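Local coordinates for protein CEL61B (Hypocrea jecorina, PDB 2VTC) that oxidatively cleaves glycosidic bonds in crystalline and amorphous polysaccharides such as cellulose, as a copper-dependent lytic polysaccharide monooxygenase of family AA9, at residues 36-42 and 55-61; 87-93 and 200-204. All coordinates share one frame; numbering follows the deposited sequence.

Interaction 1 (36-42 and 55-61); sequences FILDYYY and GWYAEDL
Phe36 pushes its ring against the 55-61 loop, where the backbone of Tyr57 and Ala58 forms the floor beneath one face. Tyr57 CA sits almost over the ring centre, 3.8 Å from the centroid and 12° off the normal, a CH-pi contact, while Ala58 N lies over the same face nearer the rim. The ring of Tyr57 runs alongside and points the same way, its CD1 3.6 Å from Phe36 CE1, the planes inclined at 72°. With an alanine in place of Phe36, the floor of Tyr57 and Ala58 would probably lose its cover and the Tyr57 ring its neighbour, opening a gap between loop and helix start. In this AA9 domain the contact joins helix 38-47 to the long loop that follows it; along that loop the Asp60 side chain lies about 6 Å from that of the copper ligand His20. Within the helix, CG of Tyr41 is anti to the backbone N (chi1 167°), which swings the ring over Leu61. Leu61 CD2 is a knob over the centre of one Tyr41 face, 3.5 Å from that ring's centroid, and its CD1 lies 3.5 Å from Tyr42 OH. Tyr57 OH meets the Tyr41 ring obliquely, 3.4 Å from Tyr41 CD1, and is held by a 2.5 Å hydrogen bond to the anti lone pair of Glu59 OE2. A water bridges Tyr42 OH and Leu61 O.

Interaction 2 (87-93 and 200-204); sequences ISATAAA and NIAVT
Asn200 reaches over to Ile87 with its side-chain amide: ND2 donates to Ile87 O over 3.0 Å in a nearly straight bond (175° at the hydrogen). The acceptor lies in the amide plane, whereas the donor stands above the carbonyl plane of Ile87. With CG beside its own backbone N (chi1 -65°), the Asn200 amide extends to this carbonyl, and OD1 at its other end accepts from the indole NE1 of Trp56. From here the backbones of 87-93 and 200-204 zip together. Ala89 N gives its proton to Asn200 O, and Ala202 N bonds back to Ala89 O at 2.9 Å; Ser88 OG, 2.9 Å from Ala89 O, donates to this same oxygen in the carbonyl plane, so two donors grip it. Ala91 N then bonds to Ala202 O, Thr204 N to Ala91 O, and Ala93 N to Thr204 O. Three of these acceptors also receive CA-H...O contacts: Ala202 O from Thr90 CA, Ala91 O from Val203 CA at 3.2 Å, and Thr204 O, more loosely, from Ala92 CA. On the face bearing Thr90 and Thr204, a water joins the two hydroxyls, 2.8 Å from Thr90 OG1 and 2.9 Å from Thr204 OG1. The face with Ala89, Ala91, Ile201 and Val203 is apolar, Ala91 CB resting 3.8 Å from Ile201 CG2 and touching Ile28 of strand 22-28. This is a parallel beta-ladder, its strands inclined at 34°, that adds strand 89-92 to the mixed sheet of the beta-sandwich fold of AA9 enzymes.

In the fold
The two contacts differ in chemistry as they differ in place. Interaction 1 brings a helix start against an irregular loop with no direct hydrogen bond between them, relying on aromatic and aliphatic shape; interaction 2 is mainly backbone pairing within a sheet. Both are partly buried: the inner end of interaction 1 lies at Phe36 and its outer end at Tyr42, while interaction 2 has a buried apolar face and a more exposed one carrying threonines. Their centres are 21 Å apart, yet they meet through the Trp56–Asn200 side-chain bond, which ties the loop of interaction 1 to strand 193-204 of interaction 2.

Interaction 1 (36-42 and 55-61)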
loop_
_atom_site.group_PDB
_atom_site.type_symbol
_atom_site.label_atom_id
_atom_site.label_comp_id
_atom_site.label_asym_id
_atom_site.label_seq_id
_atom_site.Cartn_x
_atom_site.Cartn_y
_atom_site.Cartn_z
ATOM N N PHE A 36 11.294 0.067 5.313
ATOM C CA PHE A 36 12.395 -0.119 4.383
ATOM C C PHE A 36 12.728 1.221 3.732
ATOM O O PHE A 36 11.834 1.909 3.209
ATOM C CB PHE A 36 12.079 -1.161 3.304
ATOM C CG PHE A 36 13.229 -1.432 2.375
ATOM C CD1 PHE A 36 14.241 -2.345 2.733
ATOM C CD2 PHE A 36 13.331 -0.780 1.152
ATOM C CE1 PHE A 36 15.301 -2.602 1.865
ATOM C CE2 PHE A 36 14.396 -1.027 0.281
ATOM C CZ PHE A 36 15.397 -1.945 0.658
ATOM N N ILE A 37 14.003 1.586 3.763
ATOM C CA ILE A 37 14.470 2.799 3.085
ATOM C C ILE A 37 15.466 2.483 1.974
ATOM O O ILE A 37 16.156 1.462 1.998
ATOM C CB ILE A 37 15.064 3.823 4.089
ATOM C CG1 ILE A 37 16.316 3.245 4.776
ATOM C CG2 ILE A 37 14.006 4.241 5.095
ATOM C CD1 ILE A 37 16.976 4.178 5.805
ATOM N N LEU A 38 15.556 3.372 0.995
ATOM C CA LEU A 38 16.427 3.155 -0.150
ATOM C C LEU A 38 17.917 2.923 0.207
ATOM O O LEU A 38 18.611 2.192 -0.508
ATOM C CB LEU A 38 16.286 4.324 -1.131
ATOM C CG LEU A 38 16.865 4.134 -2.534
ATOM C CD1 LEU A 38 16.299 2.902 -3.239
ATOM C CD2 LEU A 38 16.618 5.421 -3.350
ATOM N N ASP A 39 18.391 3.545 1.290
ATOM C CA ASP A 39 19.773 3.348 1.775
ATOM C C ASP A 39 20.126 1.878 2.021
ATOM O O ASP A 39 21.256 1.452 1.754
ATOM C CB ASP A 39 20.036 4.164 3.045
ATOM C CG ASP A 39 20.254 5.646 2.751
ATOM O OD1 ASP A 39 20.381 6.005 1.556
ATOM O OD2 ASP A 39 20.288 6.451 3.711
ATOM N N TYR A 40 19.150 1.115 2.504
ATOM C CA TYR A 40 19.321 -0.321 2.747
ATOM C C TYR A 40 19.564 -1.127 1.471
ATOM O O TYR A 40 20.269 -2.144 1.500
ATOM C CB TYR A 40 18.103 -0.893 3.468
ATOM C CG TYR A 40 17.768 -0.294 4.819
ATOM C CD1 TYR A 40 18.693 0.492 5.543
ATOM C CD2 TYR A 40 16.531 -0.552 5.407
ATOM C CE1 TYR A 40 18.354 1.025 6.789
ATOM C CE2 TYR A 40 16.187 -0.029 6.632
ATOM C CZ TYR A 40 17.099 0.753 7.333
ATOM O OH TYR A 40 16.734 1.265 8.556
ATOM N N TYR A 41 18.967 -0.706 0.354
ATOM C CA TYR A 41 19.224 -1.371 -0.916
ATOM C C TYR A 41 20.705 -1.270 -1.256
ATOM O O TYR A 41 21.308 -2.228 -1.740
ATOM C CB TYR A 41 18.374 -0.803 -2.067
ATOM C CG TYR A 41 18.864 -1.261 -3.419
ATOM C CD1 TYR A 41 18.416 -2.458 -3.973
ATOM C CD2 TYR A 41 19.822 -0.523 -4.134
ATOM C CE1 TYR A 41 18.881 -2.901 -5.188
ATOM C CE2 TYR A 41 20.297 -0.966 -5.371
ATOM C CZ TYR A 41 19.829 -2.153 -5.889
ATOM O OH TYR A 41 20.266 -2.614 -7.112
ATOM N N TYR A 42 21.278 -0.097 -1.000
ATOM C CA TYR A 42 22.679 0.162 -1.330
ATOM C C TYR A 42 23.618 -0.512 -0.324
ATOM O O TYR A 42 24.662 -1.038 -0.721
ATOM C CB TYR A 42 22.938 1.669 -1.527
ATOM C CG TYR A 42 22.326 2.176 -2.821
ATOM C CD1 TYR A 42 22.884 1.837 -4.054
ATOM C CD2 TYR A 42 21.172 2.971 -2.817
ATOM C CE1 TYR A 42 22.316 2.270 -5.259
ATOM C CE2 TYR A 42 20.598 3.423 -4.020
ATOM C CZ TYR A 42 21.170 3.068 -5.234
ATOM O OH TYR A 42 20.632 3.497 -6.433
ATOM N N GLY A 55 9.249 -3.453 6.943
ATOM C CA GLY A 55 8.924 -3.029 5.578
ATOM C C GLY A 55 9.594 -3.942 4.565
ATOM O O GLY A 55 10.733 -4.387 4.790
ATOM N N TRP A 56 8.910 -4.224 3.458
ATOM C CA TRP A 56 9.456 -5.104 2.431
ATOM C C TRP A 56 10.639 -4.478 1.686
ATOM O O TRP A 56 10.645 -3.277 1.376
ATOM C CB TRP A 56 8.365 -5.549 1.453
ATOM C CG TRP A 56 7.435 -6.610 2.010
ATOM C CD1 TRP A 56 6.904 -6.660 3.259
ATOM C CD2 TRP A 56 6.918 -7.751 1.297
ATOM N NE1 TRP A 56 6.081 -7.787 3.393
ATOM C CE2 TRP A 56 6.088 -8.468 2.205
ATOM C CE3 TRP A 56 7.097 -8.255 -0.008
ATOM C CZ2 TRP A 56 5.433 -9.655 1.849
ATOM C CZ3 TRP A 56 6.437 -9.455 -0.369
ATOM C CH2 TRP A 56 5.603 -10.129 0.569
ATOM N N TYR A 57 11.642 -5.296 1.392
ATOM C CA TYR A 57 12.671 -4.920 0.430
ATOM C C TYR A 57 12.067 -4.730 -0.977
ATOM O O TYR A 57 11.209 -5.510 -1.429
ATOM C CB TYR A 57 13.745 -6.022 0.444
ATOM C CG TYR A 57 14.832 -5.936 -0.601
ATOM C CD1 TYR A 57 16.061 -5.336 -0.299
ATOM C CD2 TYR A 57 14.657 -6.495 -1.877
ATOM C CE1 TYR A 57 17.075 -5.282 -1.255
ATOM C CE2 TYR A 57 15.670 -6.458 -2.830
ATOM C CZ TYR A 57 16.868 -5.831 -2.509
ATOM O OH TYR A 57 17.855 -5.770 -3.450
ATOM N N ALA A 58 12.504 -3.685 -1.681
ATOM C CA ALA A 58 12.088 -3.454 -3.059
ATOM C C ALA A 58 13.184 -2.734 -3.850
ATOM O O ALA A 58 14.035 -2.085 -3.263
ATOM C CB ALA A 58 10.754 -2.671 -3.104
ATOM N N GLU A 59 13.170 -2.863 -5.171
ATOM C CA GLU A 59 14.319 -2.416 -5.961
ATOM C C GLU A 59 14.013 -1.310 -6.964
ATOM O O GLU A 59 14.686 -1.233 -7.998
ATOM C CB GLU A 59 14.947 -3.611 -6.711
ATOM C CG GLU A 59 15.476 -4.712 -5.782
ATOM C CD GLU A 59 16.313 -5.761 -6.485
ATOM O OE1 GLU A 59 16.162 -5.975 -7.703
ATOM O OE2 GLU A 59 17.117 -6.401 -5.790
ATOM N N ASP A 60 12.981 -0.497 -6.703
ATOM C CA ASP A 60 12.772 0.709 -7.535
ATOM C C ASP A 60 13.601 1.875 -6.979
ATOM O O ASP A 60 13.254 2.498 -5.971
ATOM C CB ASP A 60 11.281 1.064 -7.660
ATOM C CG ASP A 60 11.028 2.106 -8.738
ATOM O OD1 ASP A 60 11.778 3.117 -8.737
ATOM O OD2 ASP A 60 10.108 1.890 -9.567
ATOM N N LEU A 61 14.721 2.148 -7.645
ATOM C CA LEU A 61 15.785 2.987 -7.073
ATOM C C LEU A 61 15.486 4.509 -7.060
ATOM O O LEU A 61 16.237 5.316 -6.492
ATOM C CB LEU A 61 17.131 2.651 -7.751
ATOM C CG LEU A 61 17.519 1.164 -7.854
ATOM C CD1 LEU A 61 18.994 1.004 -8.219
ATOM C CD2 LEU A 61 17.260 0.450 -6.544
HETATM O O HOH W 1 18.836 5.721 -5.864
#

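Interaction 2 (87-93 and 200-204)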
loop_
_atom_site.group_PDB
_atom_site.type_symbol
_atom_site.label_atom_id
_atom_site.label_comp_id
_atom_site.label_asym_id
_atom_site.label_seq_id
_atom_site.Cartn_x
_atom_site.Cartn_y
_atom_site.Cartn_z
ATOM N N ILE A 87 11.694 -9.240 9.559
ATOM C CA ILE A 87 10.962 -9.321 10.834
ATOM C C ILE A 87 9.535 -8.815 10.642
ATOM O O ILE A 87 9.190 -8.347 9.553
ATOM C CB ILE A 87 11.646 -8.512 11.980
ATOM C CG1 ILE A 87 11.623 -6.989 11.673
ATOM C CG2 ILE A 87 13.080 -9.037 12.232
ATOM C CD1 ILE A 87 12.037 -6.084 12.818
ATOM N N SER A 88 8.718 -8.915 11.688
ATOM C CA SER A 88 7.351 -8.386 11.679
ATOM C C SER A 88 7.109 -7.399 12.825
ATOM O O SER A 88 7.608 -7.594 13.938
ATOM C CB SER A 88 6.352 -9.545 11.776
ATOM O OG SER A 88 4.995 -9.111 11.671
ATOM N N ALA A 89 6.339 -6.342 12.547
ATOM C CA ALA A 89 5.786 -5.485 13.589
ATOM C C ALA A 89 4.583 -6.209 14.193
ATOM O O ALA A 89 4.256 -7.344 13.791
ATOM C CB ALA A 89 5.371 -4.133 13.005
ATOM N N THR A 90 3.942 -5.583 15.176
ATOM C CA THR A 90 2.762 -6.186 15.806
ATOM C C THR A 90 1.798 -5.133 16.331
ATOM O O THR A 90 2.216 -4.021 16.708
ATOM C CB THR A 90 3.155 -7.179 16.957
ATOM O OG1 THR A 90 1.996 -7.905 17.407
ATOM C CG2 THR A 90 3.792 -6.445 18.113
ATOM N N ALA A 91 0.510 -5.476 16.353
ATOM C CA ALA A 91 -0.534 -4.504 16.652
ATOM C C ALA A 91 -1.796 -5.212 17.095
ATOM O O ALA A 91 -2.139 -6.276 16.569
ATOM C CB ALA A 91 -0.832 -3.639 15.407
ATOM N N ALA A 92 -2.484 -4.642 18.078
ATOM C CA ALA A 92 -3.809 -5.143 18.464
ATOM C C ALA A 92 -4.852 -4.781 17.403
ATOM O O ALA A 92 -4.792 -3.696 16.813
ATOM C CB ALA A 92 -4.212 -4.580 19.832
ATOM N N ALA A 93 -5.798 -5.686 17.147
ATOM C CA ALA A 93 -6.902 -5.377 16.248
ATOM C C ALA A 93 -7.577 -4.114 16.760
ATOM O O ALA A 93 -7.732 -3.941 17.979
ATOM C CB ALA A 93 -7.885 -6.536 16.170
ATOM N N ASN A 200 5.033 -6.027 7.132
ATOM C CA ASN A 200 4.614 -7.176 7.949
ATOM C C ASN A 200 4.093 -6.643 9.266
ATOM O O ASN A 200 4.830 -5.984 10.000
ATOM C CB ASN A 200 5.819 -8.095 8.240
ATOM C CG ASN A 200 6.390 -8.756 7.000
ATOM O OD1 ASN A 200 5.704 -8.981 6.004
ATOM N ND2 ASN A 200 7.692 -9.093 7.075
ATOM N N ILE A 201 2.821 -6.885 9.548
ATOM C CA ILE A 201 2.256 -6.567 10.858
ATOM C C ILE A 201 1.391 -7.726 11.385
ATOM O O ILE A 201 0.299 -8.012 10.869
ATOM C CB ILE A 201 1.416 -5.255 10.879
ATOM C CG1 ILE A 201 2.187 -4.071 10.294
ATOM C CG2 ILE A 201 0.986 -4.947 12.330
ATOM C CD1 ILE A 201 1.284 -2.843 10.010
ATOM N N ALA A 202 1.890 -8.402 12.409
ATOM C CA ALA A 202 1.090 -9.430 13.042
ATOM C C ALA A 202 0.016 -8.745 13.879
ATOM O O ALA A 202 0.233 -7.633 14.390
ATOM C CB ALA A 202 1.970 -10.328 13.899
ATOM N N VAL A 203 -1.132 -9.414 14.013
ATOM C CA VAL A 203 -2.281 -8.888 14.730
ATOM C C VAL A 203 -2.573 -9.753 15.960
ATOM O O VAL A 203 -2.525 -10.988 15.891
ATOM C CB VAL A 203 -3.500 -8.784 13.781
ATOM C CG1 VAL A 203 -4.807 -8.474 14.536
ATOM C CG2 VAL A 203 -3.236 -7.700 12.714
ATOM N N THR A 204 -2.840 -9.073 17.075
ATOM C CA THR A 204 -3.156 -9.691 18.368
ATOM C C THR A 204 -4.532 -9.211 18.825
ATOM O O THR A 204 -5.191 -8.416 18.142
ATOM C CB THR A 204 -2.120 -9.267 19.432
ATOM O OG1 THR A 204 -2.133 -7.836 19.583
ATOM C CG2 THR A 204 -0.713 -9.714 19.028
HETATM O O HOH W 2 0.568 -6.837 19.528
#